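PDB 6WES: Tox3 from Phaeosphaeria nodorum, which is a necrotrophic effector, a secreted fungal toxin with a beta-barrel fold whose action in the host probably depends on recognition through Snn3. Local coordinates for residues Q43-W49 and P62-G68. Numbering follows the deposited sequence.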
ATOM      1  N   GLN A  43       9.287  15.340  18.413  1.00 11.49           N
ATOM      2  CA  GLN A  43      10.353  15.361  17.429  1.00 10.72           C
ATOM      3  C   GLN A  43       9.844  15.003  16.038  1.00 10.49           C
ATOM      4  O   GLN A  43       8.898  14.231  15.862  1.00 11.04           O
ATOM      5  CB  GLN A  43      11.469  14.397  17.815  1.00 11.38           C
ATOM      6  CG  GLN A  43      11.097  12.920  17.782  1.00 11.00           C
ATOM      7  CD  GLN A  43      12.236  12.055  18.303  1.00 10.98           C
ATOM      8  OE1 GLN A  43      13.009  11.474  17.527  1.00 11.37           O
ATOM      9  NE2 GLN A  43      12.354  11.982  19.620  1.00 12.97           N
ATOM     10  N   VAL A  44      10.486  15.601  15.037  1.00 11.46           N
ATOM     11  CA  VAL A  44      10.243  15.206  13.657  1.00 10.17           C
ATOM     12  C   VAL A  44      10.690  13.763  13.505  1.00 12.34           C
ATOM     13  O   VAL A  44      11.714  13.362  14.069  1.00 15.12           O
ATOM     14  CB  VAL A  44      11.064  16.135  12.742  1.00 13.35           C
ATOM     15  CG1 VAL A  44      11.099  15.632  11.346  1.00 16.55           C
ATOM     16  CG2 VAL A  44      10.535  17.570  12.779  1.00 14.82           C
ATOM     17  N   LEU A  45       9.919  12.958  12.768  1.00 10.60           N
ATOM     18  CA  LEU A  45      10.214  11.540  12.585  1.00 11.77           C
ATOM     19  C   LEU A  45      10.489  11.276  11.120  1.00 11.80           C
ATOM     20  O   LEU A  45       9.851  11.874  10.254  1.00 13.95           O
ATOM     21  CB  LEU A  45       9.038  10.651  13.025  1.00 11.80           C
ATOM     22  CG  LEU A  45       8.679  10.770  14.503  1.00 13.36           C
ATOM     23  CD1 LEU A  45       7.368  10.021  14.745  1.00 15.61           C
ATOM     24  CD2 LEU A  45       9.796  10.180  15.350  1.00 15.26           C
ATOM     25  N   ARG A  46      11.430  10.396  10.837  1.00 11.06           N
ATOM     26  CA  ARG A  46      11.774  10.021   9.472  1.00 12.10           C
ATOM     27  C   ARG A  46      11.317   8.580   9.266  1.00 11.96           C
ATOM     28  O   ARG A  46      11.981   7.641   9.723  1.00 13.51           O
ATOM     29  CB  ARG A  46      13.274  10.178   9.257  1.00 16.77           C
ATOM     30  CG  ARG A  46      13.694  11.633   9.250  1.00 25.72           C
ATOM     31  CD  ARG A  46      15.199  11.789   9.127  1.00 33.21           C
ATOM     32  NE  ARG A  46      15.598  13.182   9.324  1.00 38.76           N
ATOM     33  CZ  ARG A  46      15.821  13.731  10.516  1.00 43.08           C
ATOM     34  NH1 ARG A  46      15.688  13.003  11.622  1.00 43.94           N
ATOM     35  NH2 ARG A  46      16.177  15.007  10.606  1.00 43.99           N
ATOM     36  N   VAL A  47      10.192   8.413   8.567  1.00 10.68           N
ATOM     37  CA  VAL A  47       9.581   7.111   8.318  1.00  9.64           C
ATOM     38  C   VAL A  47      10.077   6.580   6.979  1.00 10.90           C
ATOM     39  O   VAL A  47      10.093   7.314   5.978  1.00 14.11           O
ATOM     40  CB  VAL A  47       8.047   7.233   8.330  1.00 10.16           C
ATOM     41  CG1 VAL A  47       7.388   5.934   7.929  1.00 12.18           C
ATOM     42  CG2 VAL A  47       7.549   7.675   9.713  1.00 11.29           C
ATOM     43  N   THR A  48      10.472   5.313   6.948  1.00  8.87           N
ATOM     44  CA  THR A  48      10.773   4.630   5.689  1.00  9.38           C
ATOM     45  C   THR A  48       9.752   3.520   5.492  1.00  8.13           C
ATOM     46  O   THR A  48       9.722   2.556   6.270  1.00  9.78           O
ATOM     47  CB  THR A  48      12.184   4.041   5.732  1.00 10.14           C
ATOM     48  OG1 THR A  48      13.138   5.114   5.829  1.00 12.09           O
ATOM     49  CG2 THR A  48      12.506   3.202   4.470  1.00 12.09           C
ATOM     50  N   TRP A  49       8.940   3.630   4.448  1.00  7.79           N
ATOM     51  CA  TRP A  49       8.040   2.543   4.056  1.00  7.52           C
ATOM     52  C   TRP A  49       8.786   1.614   3.108  1.00  9.04           C
ATOM     53  O   TRP A  49       9.561   2.084   2.249  1.00 10.20           O
ATOM     54  CB  TRP A  49       6.829   3.094   3.301  1.00  8.37           C
ATOM     55  CG  TRP A  49       5.914   4.006   4.081  1.00  7.69           C
ATOM     56  CD1 TRP A  49       5.939   5.366   4.101  1.00  8.27           C
ATOM     57  CD2 TRP A  49       4.801   3.611   4.892  1.00  8.89           C
ATOM     58  NE1 TRP A  49       4.908   5.851   4.872  1.00 10.00           N
ATOM     59  CE2 TRP A  49       4.198   4.791   5.367  1.00  9.27           C
ATOM     60  CE3 TRP A  49       4.253   2.373   5.245  1.00  9.61           C
ATOM     61  CZ2 TRP A  49       3.064   4.773   6.176  1.00 10.00           C
ATOM     62  CZ3 TRP A  49       3.117   2.356   6.042  1.00  9.55           C
ATOM     63  CH2 TRP A  49       2.545   3.550   6.503  1.00 10.78           C
ATOM     64  N   PRO A  62       8.574   7.042  -0.633  1.00 11.44           N
ATOM     65  CA  PRO A  62       8.314   6.335   0.641  1.00 10.03           C
ATOM     66  C   PRO A  62       9.223   6.728   1.789  1.00  9.05           C
ATOM     67  O   PRO A  62       9.121   6.115   2.868  1.00 10.14           O
ATOM     68  CB  PRO A  62       8.601   4.884   0.270  1.00 12.94           C
ATOM     69  CG  PRO A  62       9.699   4.988  -0.795  1.00 12.43           C
ATOM     70  CD  PRO A  62       9.241   6.165  -1.616  1.00  9.91           C
ATOM     71  N   ILE A  63      10.083   7.718   1.607  1.00 10.01           N
ATOM     72  CA  ILE A  63      10.934   8.229   2.671  1.00 10.97           C
ATOM     73  C   ILE A  63      10.324   9.551   3.073  1.00 14.28           C
ATOM     74  O   ILE A  63      10.389  10.538   2.327  1.00 15.36           O
ATOM     75  CB  ILE A  63      12.375   8.408   2.180  1.00 11.49           C
ATOM     76  CG1 ILE A  63      12.861   7.146   1.413  1.00 15.31           C
ATOM     77  CG2 ILE A  63      13.274   8.834   3.347  1.00 12.68           C
ATOM     78  CD1 ILE A  63      12.682   5.835   2.173  1.00 14.96           C
ATOM     79  N   VAL A  64       9.669   9.565   4.225  1.00 12.16           N
ATOM     80  CA  VAL A  64       8.764  10.651   4.587  1.00 12.79           C
ATOM     81  C   VAL A  64       9.192  11.243   5.919  1.00 14.20           C
ATOM     82  O   VAL A  64       9.565  10.515   6.841  1.00 15.93           O
ATOM     83  CB  VAL A  64       7.310  10.138   4.653  1.00 16.59           C
ATOM     84  CG1 VAL A  64       6.354  11.231   5.173  1.00 19.50           C
ATOM     85  CG2 VAL A  64       6.906   9.595   3.289  1.00 16.08           C
ATOM     86  N   THR A  65       9.137  12.558   6.027  1.00 14.62           N
ATOM     87  CA  THR A  65       9.356  13.267   7.277  1.00 17.48           C
ATOM     88  C   THR A  65       7.999  13.611   7.880  1.00 18.53           C
ATOM     89  O   THR A  65       7.128  14.169   7.198  1.00 20.50           O
ATOM     90  CB  THR A  65      10.138  14.533   6.958  1.00 21.91           C
ATOM     91  OG1 THR A  65      11.400  14.159   6.393  1.00 25.16           O
ATOM     92  CG2 THR A  65      10.350  15.328   8.189  1.00 24.64           C
ATOM     93  N   VAL A  66       7.788  13.222   9.128  1.00 13.89           N
ATOM     94  CA  VAL A  66       6.547  13.495   9.843  1.00 12.54           C
ATOM     95  C   VAL A  66       6.779  14.719  10.720  1.00 11.38           C
ATOM     96  O   VAL A  66       7.637  14.668  11.632  1.00 12.86           O
ATOM     97  CB  VAL A  66       6.129  12.290  10.696  1.00 14.25           C
ATOM     98  CG1 VAL A  66       4.846  12.571  11.414  1.00 13.81           C
ATOM     99  CG2 VAL A  66       5.984  11.024   9.824  1.00 16.35           C
ATOM    100  N   PRO A  67       6.081  15.826  10.486  1.00  9.44           N
ATOM    101  CA  PRO A  67       6.303  17.021  11.296  1.00  9.53           C
ATOM    102  C   PRO A  67       6.036  16.753  12.768  1.00 10.19           C
ATOM    103  O   PRO A  67       5.253  15.873  13.153  1.00 10.01           O
ATOM    104  CB  PRO A  67       5.305  18.043  10.730  1.00 10.50           C
ATOM    105  CG  PRO A  67       5.050  17.573   9.354  1.00 11.37           C
ATOM    106  CD  PRO A  67       5.142  16.070   9.373  1.00 10.49           C
ATOM    107  N   GLY A  68       6.651  17.590  13.599  1.00  9.59           N
ATOM    108  CA  GLY A  68       6.571  17.413  15.040  1.00 12.74           C
ATOM    109  C   GLY A  68       5.170  17.519  15.583  1.00 16.09           C
ATOM    110  O   GLY A  68       4.854  16.893  16.603  1.00 18.56           O
TER
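L45, V47 and W49 pair with V66, V64 and P62 through five backbone hydrogen bonds, joining strand 63-66 antiparallel to strand 45-49 at the margin of the barrel sheet. L45 and V66 bond reciprocally, V66 N reaching L45 O at 2.7 Å, and V47 and V64 do the same; W49 N adds a single bond to P62 O at 3.0 Å. This last bond suits P62, which has no N-H to give but keeps its carbonyl.

L45, V47, W49, V64 and V66 share the inner face. A chi1 of 174° sets V47 CG1 anti to the backbone N and CG2 anti to the carbonyl carbon, where CG2 meets V66 CG2 at 3.7 Å, a diagonal contact between beta-branched residues suited to extended backbone. V47 CG1 itself lies 3.9 Å above one face of the W49 indole, toward its rim. P62 O and V64 CG2 border the indole edge, with P62 O 3.5 Å from W49 CD1. The ring continues inward to F102 and L104 of strand 92-105.

On the other face, T48 and I63 run side by side. With chi1 -47° and chi2 -52°, the I63 chain folds back so that CD1 comes 3.5 Å from T48 CG2. Just before the strand begins, V44 CG1 meets T65 CG2 at a tight 3.3 Å, the methyl of a threonine serving here as apolar surface.

The chemistry is thus two-sided: backbone polar groups pair between the strands, the inner face adds aliphatic and aromatic bulk to the barrel interior, and the more exposed face mixes methyl contacts with polar groups.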